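PDB 6FV4: N-acetylglucosamine-6-phosphate deacetylase from Mycobacterium smegmatis, which probably removes the acetyl group from N-acetylglucosamine-6-phosphate, a step of amino-sugar metabolism, as a metal-dependent hydrolase of the NagA family. Local coordinates for residues Ile135-Trp141 with Thr173-Ile179; Ala124-Arg128 with Ala169-Thr173; Glu325-Arg329 with Leu376-Val382. The protein carries 1 engineered substitution. All blocks are in the same frame, centred on the assembly; numbering follows the deposited sequence.

Contact 1 (Ile135-Trp141 with Thr173-Ile179). With CD (cadmium ion), chain J; ZN (zinc ion), chain H.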
loop_
_atom_site.group_PDB
_atom_site.type_symbol
_atom_site.label_atom_id
_atom_site.label_comp_id
_atom_site.label_asym_id
_atom_site.label_seq_id
_atom_site.Cartn_x
_atom_site.Cartn_y
_atom_site.Cartn_z
ATOM N N ILE B 135 12.713 21.990 -16.408
ATOM C CA ILE B 135 13.751 21.876 -15.390
ATOM C C ILE B 135 13.110 21.431 -14.086
ATOM O O ILE B 135 12.010 21.874 -13.735
ATOM C CB ILE B 135 14.507 23.207 -15.176
ATOM C CG1 ILE B 135 15.103 23.714 -16.494
ATOM C CG2 ILE B 135 15.598 23.020 -14.099
ATOM C CD1 ILE B 135 15.617 25.209 -16.430
ATOM N N HIS B 136 13.808 20.568 -13.364
ATOM C CA HIS B 136 13.407 20.118 -12.045
ATOM C C HIS B 136 14.513 20.490 -11.072
ATOM O O HIS B 136 15.670 20.096 -11.265
ATOM C CB HIS B 136 13.165 18.608 -12.066
ATOM C CG HIS B 136 13.084 17.969 -10.714
ATOM N ND1 HIS B 136 13.518 16.681 -10.489
ATOM C CD2 HIS B 136 12.582 18.407 -9.533
ATOM C CE1 HIS B 136 13.318 16.360 -9.224
ATOM N NE2 HIS B 136 12.735 17.380 -8.623
ATOM N N LEU B 137 14.172 21.252 -10.038
ATOM C CA LEU B 137 15.139 21.586 -8.995
ATOM C C LEU B 137 14.987 20.573 -7.870
ATOM O O LEU B 137 14.088 20.690 -7.030
ATOM C CB LEU B 137 14.930 23.005 -8.485
ATOM C CG LEU B 137 14.860 24.070 -9.586
ATOM C CD1 LEU B 137 14.599 25.417 -8.949
ATOM C CD2 LEU B 137 16.137 24.072 -10.392
ATOM N N GLU B 138 15.858 19.565 -7.866
ATOM C CA GLU B 138 15.919 18.601 -6.762
ATOM C C GLU B 138 16.937 19.097 -5.737
ATOM O O GLU B 138 18.050 18.582 -5.600
ATOM C CB GLU B 138 16.269 17.213 -7.262
ATOM C CG GLU B 138 16.114 16.171 -6.131
ATOM C CD GLU B 138 16.391 14.773 -6.572
ATOM O OE1 GLU B 138 17.205 14.618 -7.485
ATOM O OE2 GLU B 138 15.803 13.835 -5.997
ATOM N N GLY B 139 16.522 20.134 -5.016
ATOM C CA GLY B 139 17.412 20.882 -4.164
ATOM C C GLY B 139 17.361 22.350 -4.551
ATOM O O GLY B 139 16.970 22.703 -5.667
ATOM N N PRO B 140 17.784 23.235 -3.648
ATOM C CA PRO B 140 18.485 22.984 -2.385
ATOM C C PRO B 140 17.606 22.939 -1.136
ATOM O O PRO B 140 18.130 22.816 -0.029
ATOM C CB PRO B 140 19.423 24.190 -2.297
ATOM C CG PRO B 140 18.573 25.293 -2.847
ATOM C CD PRO B 140 17.714 24.681 -3.940
ATOM N N TRP B 141 16.294 23.049 -1.295
ATOM C CA TRP B 141 15.405 23.159 -0.139
ATOM C C TRP B 141 14.974 21.790 0.380
ATOM O O TRP B 141 13.791 21.478 0.596
ATOM C CB TRP B 141 14.237 24.049 -0.523
ATOM C CG TRP B 141 14.805 25.333 -1.076
ATOM C CD1 TRP B 141 15.634 26.195 -0.425
ATOM C CD2 TRP B 141 14.631 25.865 -2.395
ATOM N NE1 TRP B 141 15.969 27.246 -1.240
ATOM C CE2 TRP B 141 15.369 27.072 -2.458
ATOM C CE3 TRP B 141 13.919 25.451 -3.526
ATOM C CZ2 TRP B 141 15.419 27.856 -3.603
ATOM C CZ3 TRP B 141 13.962 26.224 -4.658
ATOM C CH2 TRP B 141 14.710 27.428 -4.693
ATOM N N THR B 173 10.579 28.038 -17.460
ATOM C CA THR B 173 11.031 26.693 -17.803
ATOM C C THR B 173 11.251 25.789 -16.594
ATOM O O THR B 173 11.505 24.599 -16.783
ATOM C CB THR B 173 12.335 26.746 -18.613
ATOM O OG1 THR B 173 13.384 27.289 -17.794
ATOM C CG2 THR B 173 12.150 27.621 -19.842
ATOM N N VAL B 174 11.193 26.313 -15.370
ATOM C CA VAL B 174 11.301 25.466 -14.187
ATOM C C VAL B 174 9.923 24.861 -13.947
ATOM O O VAL B 174 8.955 25.579 -13.678
ATOM C CB VAL B 174 11.800 26.236 -12.956
ATOM C CG1 VAL B 174 11.694 25.327 -11.715
ATOM C CG2 VAL B 174 13.253 26.669 -13.146
ATOM N N ARG B 175 9.827 23.543 -14.084
ATOM C CA ARG B 175 8.544 22.854 -14.056
ATOM C C ARG B 175 8.266 22.151 -12.739
ATOM O O ARG B 175 7.097 21.978 -12.377
ATOM C CB ARG B 175 8.472 21.837 -15.201
ATOM C CG ARG B 175 8.604 22.425 -16.587
ATOM C CD ARG B 175 7.537 23.470 -16.845
ATOM N NE ARG B 175 6.226 22.850 -17.009
ATOM C CZ ARG B 175 5.649 22.633 -18.189
ATOM N NH1 ARG B 175 6.268 22.993 -19.312
ATOM N NH2 ARG B 175 4.455 22.055 -18.248
ATOM N N MET B 176 9.305 21.766 -12.000
ATOM C CA MET B 176 9.114 21.012 -10.772
ATOM C C MET B 176 10.212 21.374 -9.782
ATOM O O MET B 176 11.375 21.554 -10.169
ATOM C CB MET B 176 9.112 19.501 -11.048
ATOM C CG MET B 176 8.901 18.665 -9.802
ATOM S SD MET B 176 8.365 16.984 -10.225
ATOM C CE MET B 176 9.813 16.343 -11.062
ATOM N N VAL B 177 9.833 21.489 -8.508
ATOM C CA VAL B 177 10.757 21.799 -7.416
ATOM C C VAL B 177 10.473 20.854 -6.250
ATOM O O VAL B 177 9.351 20.824 -5.731
ATOM C CB VAL B 177 10.630 23.262 -6.961
ATOM C CG1 VAL B 177 11.539 23.542 -5.742
ATOM C CG2 VAL B 177 10.988 24.203 -8.110
ATOM N N THR B 178 11.488 20.097 -5.831
ATOM C CA THR B 178 11.375 19.205 -4.673
ATOM C C THR B 178 11.571 19.990 -3.376
ATOM O O THR B 178 12.550 20.738 -3.230
ATOM C CB THR B 178 12.405 18.083 -4.758
ATOM O OG1 THR B 178 12.113 17.257 -5.890
ATOM C CG2 THR B 178 12.364 17.214 -3.493
ATOM N N ILE B 179 10.623 19.839 -2.450
ATOM C CA ILE B 179 10.579 20.572 -1.189
ATOM C C ILE B 179 10.525 19.557 -0.052
ATOM O O ILE B 179 9.656 18.679 -0.046
ATOM C CB ILE B 179 9.359 21.513 -1.133
ATOM C CG1 ILE B 179 9.471 22.599 -2.198
ATOM C CG2 ILE B 179 9.225 22.185 0.235
ATOM C CD1 ILE B 179 10.660 23.494 -1.957
HETATM CD CD CD J . 17.429 12.230 -5.191
HETATM ZN ZN ZN H . 17.453 12.959 -8.701
HETATM O O HOH W 1 18.722 10.223 -4.179
#

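Contact 2 (Ala124-Arg128 with Ala169-Thr173)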
loop_
_atom_site.group_PDB
_atom_site.type_symbol
_atom_site.label_atom_id
_atom_site.label_comp_id
_atom_site.label_asym_id
_atom_site.label_seq_id
_atom_site.Cartn_x
_atom_site.Cartn_y
_atom_site.Cartn_z
ATOM N N ALA B 124 17.512 26.764 -19.183
ATOM C CA ALA B 124 16.339 27.402 -19.787
ATOM C C ALA B 124 16.551 27.651 -21.280
ATOM O O ALA B 124 15.610 27.563 -22.071
ATOM C CB ALA B 124 16.028 28.720 -19.074
ATOM N N ARG B 125 17.786 27.950 -21.682
ATOM C CA ARG B 125 18.075 28.134 -23.102
ATOM C C ARG B 125 17.919 26.823 -23.870
ATOM O O ARG B 125 17.449 26.807 -25.019
ATOM C CB ARG B 125 19.487 28.709 -23.269
ATOM C CG ARG B 125 19.909 28.884 -24.717
ATOM C CD ARG B 125 21.291 29.555 -24.831
ATOM N NE ARG B 125 21.883 29.206 -26.116
ATOM C CZ ARG B 125 22.699 28.174 -26.290
ATOM N NH1 ARG B 125 23.038 27.422 -25.248
ATOM N NH2 ARG B 125 23.185 27.898 -27.497
ATOM N N GLN B 126 18.291 25.707 -23.254
ATOM C CA GLN B 126 18.082 24.431 -23.932
ATOM C C GLN B 126 16.624 23.984 -23.907
ATOM O O GLN B 126 16.192 23.275 -24.822
ATOM C CB GLN B 126 19.001 23.376 -23.331
ATOM C CG GLN B 126 20.424 23.517 -23.870
ATOM C CD GLN B 126 21.450 23.229 -22.829
ATOM O OE1 GLN B 126 21.130 22.703 -21.766
ATOM N NE2 GLN B 126 22.702 23.555 -23.121
ATOM N N VAL B 127 15.844 24.387 -22.903
ATOM C CA VAL B 127 14.389 24.240 -23.004
ATOM C C VAL B 127 13.861 24.985 -24.231
ATOM O O VAL B 127 13.114 24.430 -25.051
ATOM C CB VAL B 127 13.704 24.729 -21.714
ATOM C CG1 VAL B 127 12.177 24.531 -21.815
ATOM C CG2 VAL B 127 14.243 23.969 -20.496
ATOM N N ARG B 128 14.246 26.264 -24.376
ATOM C CA ARG B 128 13.779 27.055 -25.513
ATOM C C ARG B 128 14.265 26.479 -26.834
ATOM O O ARG B 128 13.544 26.537 -27.836
ATOM C CB ARG B 128 14.212 28.521 -25.354
ATOM C CG ARG B 128 13.369 29.276 -24.334
ATOM C CD ARG B 128 13.706 30.766 -24.255
ATOM N NE ARG B 128 15.034 31.007 -23.701
ATOM C CZ ARG B 128 15.299 31.149 -22.408
ATOM N NH1 ARG B 128 14.326 31.049 -21.507
ATOM N NH2 ARG B 128 16.545 31.367 -22.015
ATOM N N ALA B 169 14.885 33.609 -13.347
ATOM C CA ALA B 169 15.971 33.191 -14.229
ATOM C C ALA B 169 15.526 32.136 -15.243
ATOM O O ALA B 169 16.084 32.059 -16.343
ATOM C CB ALA B 169 17.142 32.674 -13.390
ATOM N N GLY B 170 14.525 31.317 -14.902
ATOM C CA GLY B 170 14.080 30.291 -15.826
ATOM C C GLY B 170 13.088 30.718 -16.891
ATOM O O GLY B 170 12.878 29.973 -17.854
ATOM N N GLU B 171 12.466 31.889 -16.749
ATOM C CA GLU B 171 11.491 32.373 -17.728
ATOM C C GLU B 171 10.426 31.319 -18.002
ATOM O O GLU B 171 10.035 31.066 -19.146
ATOM C CB GLU B 171 12.171 32.820 -19.027
ATOM C CG GLU B 171 12.944 34.121 -18.909
ATOM C CD GLU B 171 13.711 34.454 -20.186
ATOM O OE1 GLU B 171 13.079 34.768 -21.226
ATOM O OE2 GLU B 171 14.954 34.357 -20.147
ATOM N N GLY B 172 9.947 30.694 -16.933
ATOM C CA GLY B 172 8.867 29.749 -17.042
ATOM C C GLY B 172 9.278 28.327 -17.332
ATOM O O GLY B 172 8.398 27.470 -17.427
ATOM N N THR B 173 10.579 28.038 -17.460
ATOM C CA THR B 173 11.031 26.693 -17.803
ATOM C C THR B 173 11.251 25.789 -16.594
ATOM O O THR B 173 11.505 24.599 -16.783
ATOM C CB THR B 173 12.335 26.746 -18.613
ATOM O OG1 THR B 173 13.384 27.289 -17.794
ATOM C CG2 THR B 173 12.150 27.621 -19.842
HETATM O O HOH W 2 11.271 30.757 -21.692
HETATM O O HOH W 3 15.705 31.900 -19.191
#

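Contact 3 (Glu325-Arg329 with Leu376-Val382)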
loop_
_atom_site.group_PDB
_atom_site.type_symbol
_atom_site.label_atom_id
_atom_site.label_comp_id
_atom_site.label_asym_id
_atom_site.label_seq_id
_atom_site.Cartn_x
_atom_site.Cartn_y
_atom_site.Cartn_z
ATOM N N GLU B 325 13.629 2.859 -21.226
ATOM C CA GLU B 325 13.472 1.538 -21.826
ATOM C C GLU B 325 13.621 0.425 -20.787
ATOM O O GLU B 325 12.869 -0.557 -20.803
ATOM C CB GLU B 325 14.506 1.366 -22.945
ATOM C CG GLU B 325 14.657 -0.057 -23.445
ATOM C CD GLU B 325 15.660 -0.173 -24.563
ATOM O OE1 GLU B 325 15.780 -1.260 -25.156
ATOM O OE2 GLU B 325 16.321 0.833 -24.866
ATOM N N GLN B 326 14.596 0.552 -19.881
ATOM C CA GLN B 326 14.803 -0.492 -18.881
ATOM C C GLN B 326 13.709 -0.476 -17.822
ATOM O O GLN B 326 13.220 -1.536 -17.416
ATOM C CB GLN B 326 16.179 -0.343 -18.224
ATOM C CG GLN B 326 17.343 -0.758 -19.116
ATOM C CD GLN B 326 18.685 -0.263 -18.595
ATOM O OE1 GLN B 326 19.116 0.834 -18.933
ATOM N NE2 GLN B 326 19.358 -1.081 -17.786
ATOM N N VAL B 327 13.309 0.705 -17.348
ATOM C CA VAL B 327 12.297 0.724 -16.296
ATOM C C VAL B 327 10.941 0.290 -16.845
ATOM O O VAL B 327 10.172 -0.394 -16.150
ATOM C CB VAL B 327 12.220 2.098 -15.611
ATOM C CG1 VAL B 327 13.599 2.500 -15.067
ATOM C CG2 VAL B 327 11.683 3.135 -16.552
ATOM N N PHE B 328 10.634 0.658 -18.098
ATOM C CA PHE B 328 9.410 0.186 -18.744
ATOM C C PHE B 328 9.362 -1.341 -18.768
ATOM O O PHE B 328 8.353 -1.952 -18.391
ATOM C CB PHE B 328 9.327 0.744 -20.167
ATOM C CG PHE B 328 8.050 0.377 -20.908
ATOM C CD1 PHE B 328 6.895 1.127 -20.747
ATOM C CD2 PHE B 328 8.018 -0.706 -21.775
ATOM C CE1 PHE B 328 5.717 0.803 -21.447
ATOM C CE2 PHE B 328 6.848 -1.041 -22.463
ATOM C CZ PHE B 328 5.699 -0.284 -22.296
ATOM N N ARG B 329 10.446 -1.966 -19.226
ATOM C CA ARG B 329 10.495 -3.420 -19.339
ATOM C C ARG B 329 10.438 -4.079 -17.965
ATOM O O ARG B 329 9.777 -5.108 -17.795
ATOM C CB ARG B 329 11.759 -3.811 -20.107
ATOM C CG ARG B 329 11.952 -5.279 -20.408
ATOM C CD ARG B 329 13.118 -5.495 -21.399
ATOM N NE ARG B 329 14.280 -4.641 -21.132
ATOM C CZ ARG B 329 14.736 -3.688 -21.949
ATOM N NH1 ARG B 329 14.140 -3.446 -23.114
ATOM N NH2 ARG B 329 15.799 -2.971 -21.600
ATOM N N LEU B 376 8.903 -1.373 -30.162
ATOM C CA LEU B 376 9.514 -2.383 -29.313
ATOM C C LEU B 376 9.300 -3.753 -29.934
ATOM O O LEU B 376 8.238 -4.015 -30.504
ATOM C CB LEU B 376 8.908 -2.355 -27.902
ATOM C CG LEU B 376 8.787 -1.013 -27.179
ATOM C CD1 LEU B 376 7.887 -1.157 -25.960
ATOM C CD2 LEU B 376 10.162 -0.504 -26.769
ATOM N N ASP B 377 10.296 -4.633 -29.800
ATOM C CA ASP B 377 10.147 -6.010 -30.262
ATOM C C ASP B 377 9.524 -6.863 -29.156
ATOM O O ASP B 377 9.051 -6.351 -28.137
ATOM C CB ASP B 377 11.491 -6.559 -30.751
ATOM C CG ASP B 377 12.565 -6.571 -29.675
ATOM O OD1 ASP B 377 12.243 -6.602 -28.466
ATOM O OD2 ASP B 377 13.751 -6.591 -30.049
ATOM N N HIS B 378 9.506 -8.191 -29.336
ATOM C CA HIS B 378 8.818 -9.033 -28.357
ATOM C C HIS B 378 9.557 -9.066 -27.027
ATOM O O HIS B 378 8.925 -9.206 -25.973
ATOM C CB HIS B 378 8.606 -10.451 -28.903
ATOM C CG HIS B 378 7.273 -10.643 -29.574
ATOM N ND1 HIS B 378 6.073 -10.488 -28.911
ATOM C CD2 HIS B 378 6.954 -10.957 -30.855
ATOM C CE1 HIS B 378 5.074 -10.701 -29.752
ATOM N NE2 HIS B 378 5.582 -10.987 -30.939
ATOM N N ASP B 379 10.876 -8.901 -27.046
ATOM C CA ASP B 379 11.615 -8.744 -25.797
ATOM C C ASP B 379 11.411 -7.375 -25.154
ATOM O O ASP B 379 12.068 -7.085 -24.150
ATOM C CB ASP B 379 13.107 -8.979 -26.042
ATOM C CG ASP B 379 13.409 -10.399 -26.514
ATOM O OD1 ASP B 379 12.639 -11.332 -26.168
ATOM O OD2 ASP B 379 14.412 -10.577 -27.242
ATOM N N LEU B 380 10.522 -6.542 -25.699
ATOM C CA LEU B 380 10.334 -5.162 -25.248
ATOM C C LEU B 380 11.630 -4.354 -25.326
ATOM O O LEU B 380 11.865 -3.456 -24.516
ATOM C CB LEU B 380 9.742 -5.106 -23.835
ATOM C CG LEU B 380 8.335 -5.693 -23.656
ATOM C CD1 LEU B 380 7.687 -5.189 -22.370
ATOM C CD2 LEU B 380 7.457 -5.369 -24.862
ATOM N N ALA B 381 12.480 -4.660 -26.301
ATOM C CA ALA B 381 13.632 -3.822 -26.598
ATOM C C ALA B 381 13.267 -2.796 -27.662
ATOM O O ALA B 381 12.564 -3.116 -28.625
ATOM C CB ALA B 381 14.820 -4.656 -27.081
ATOM N N VAL B 382 13.769 -1.569 -27.485
ATOM C CA VAL B 382 13.550 -0.492 -28.445
ATOM C C VAL B 382 14.251 -0.815 -29.753
ATOM O O VAL B 382 15.465 -1.057 -29.784
ATOM C CB VAL B 382 14.064 0.844 -27.895
ATOM C CG1 VAL B 382 14.008 1.915 -28.997
ATOM C CG2 VAL B 382 13.274 1.268 -26.676
#

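Contact 1 (Ile135-Trp141 with Thr173-Ile179)
Ile135 and Leu137 pair with Arg175, Met176 and Thr178 through the backbone hydrogen bonds of two parallel strands, whose short axes run 12° apart; Ile135 N also bonds weakly to Thr173 O. Leu137 N gives to Met176 O at 2.8 Å, and Leu137 O takes Thr178 N. Between Ile135 and His136 the register slips in a beta bulge: Ile135 O accepts both Arg175 N, at 2.8 Å, and Met176 N, at 3.2 Å.

A single straight bond links the polar side chains: His136 NE2 meets Thr178 OG1 at 2.8 Å (172°), the hydroxyl lying in the imidazole plane. Both are held further, His136 ND1 by Ser107 and Thr178 OG1 by Thr224, which fixes the rotation of the ring. Over one ring face sits Met176 CE, 3.6 Å from the centroid of His136 in a CH-pi contact; the bent last methionine torsion (chi3 66°) turns the methyl onto the imidazole.

Strand 134-138, helix 160-170 and strand 174-179 form a beta-alpha-beta unit of the amidohydrolase barrel. Toward the C-terminal end of its first strand, the extended side chain of Glu138, alongside that of Thr178, bridges the metals, OE1 to zinc at 2.1 Å and OE2 to cadmium at 2.4 Å; a carboxylate suits this place because its two oxygens can serve two ions.

Ile135, Leu137, Val174 and Val177 line the other face, which helices 113-129, 160-170 and 186-195 cover. Val174 CG1 and Val177 CG2 both press on Leu137 CD1 from the partner strand's side, and Val177 CG1 reaches the edge of the Trp141 ring at 3.8 Å.

Contact 2 (Ala124-Arg128 with Ala169-Thr173)
Arg128 reaches from helix 113-129 toward Glu171. CB and CG leave the helix with CG beside the backbone N, and the chain then bends at chi3 (-68°), folding the guanidinium back so that one face lies over Ala124 O of the preceding turn. At the tip, NH1 does most of the work. It donates at 2.8 Å to a water that in turn gives hydrogen bonds to Ala169 O and Glu171 OE2, and at 3.1 Å to a second water that donates to Glu171 O. Both waters lie in the guanidinium plane. The direct approach of NH1 to Glu171 OE2 is a long salt bridge, 3.6 Å; the oxygen stands well out of the plane, so the attraction is one of charge, with water carrying the directed bonds. A long, flexible arginine suits this exposed margin, since it can reach water and the carboxylate together.

Deeper in, small groups allow the backbones to come close. Ala124 CB touches Thr173 OG1 at 3.3 Å and Gly170 O at 3.6 Å, while Val127 CG1 packs on Thr173 CG2 at 3.7 Å. Gly170 O accepts both Thr173 N and Thr173 OG1, the latter at 2.7 Å, which ties the type I' turn from Gly170 to Thr173; both central residues, Glu171 and Gly172, have positive phi, which glycine adopts most easily.

The turn ends helix 160-170 and leads into strand 174-179, so helix 113-129 packs beside this connection, with Val127 and Thr173 both resting on Ile135 of strand 134-138.

Contact 3 (Glu325-Arg329 with Leu376-Val382)
Glu325 and Arg329, one helical turn apart, both hold CG anti to the backbone N (chi1 167° and -176°), which sends Glu325 from helix 324-334 to Val382 N and Arg329 to Leu380 O. Glu325 stays extended to its carboxylate, whereas Arg329 bends at chi3 and lays one guanidinium face over Glu325 O.

Glu325 OE1 accepts Val382 N at 3.1 Å, a nearly straight bond (167°) that arrives from above the carboxylate plane. The flank of the same side chain packs on the valine, with Glu325 CD 3.5 Å from Val382 CG2. Arg329 NH1 gives a short but poorly angled, weak hydrogen bond to Leu380 O at 2.7 Å, the carbonyl oxygen lying near the guanidinium plane, and Arg329 CD brushes Asp379 O at 3.3 Å. Phe328 CE2 meets Leu376 CD1 at 3.6 Å; the phenyl and leucine groups suit this buried side, where Phe328 also packs against helix 339-357 and Phe68.

The segment is the loop of a beta hairpin formed by strands 373-376 and 382-387. Its type I turn, Asp377 to Leu380, is braced by Asp377 OD1, which takes Ala381 N at 2.9 Å. Leu380 CB lies against Arg329 CG, and the leucine also meets Leu343 of helix 339-357.

Within the helix, Arg329 NH1 and Glu325 OE1 form a weakly bonded salt bridge of 3.4 Å, while Glu325 OE2 is bound by His99. Its oxygens thus divided between backbone, arginine and histidine, Glu325 probably keeps its negative charge, and the opposite charge of Arg329 would favour this and leave the paired groups largely compensated.

Contacts 1 and 2 adjoin, their centres about 13 Å apart, and they share Thr173; Ile135 of contact 1 also packs on Ala124 and Val127 of contact 2. Their segments alternate along the chain, so helix 113-129, strand 134-138, helix 160-170 and strand 174-179 are fastened together as consecutive pieces of the barrel wall. Contact 1 reaches the metals, whereas contact 2 lies away from them at the N-terminal end of the strands, where helix 113-129 meets the turn leading into strand 174-179. Contact 3 comes later in the chain, on the opposite side of its centre, about 29 Å from contact 1 and 32 Å from contact 2 between centres, and joins helix 324-334 to a hairpin loop.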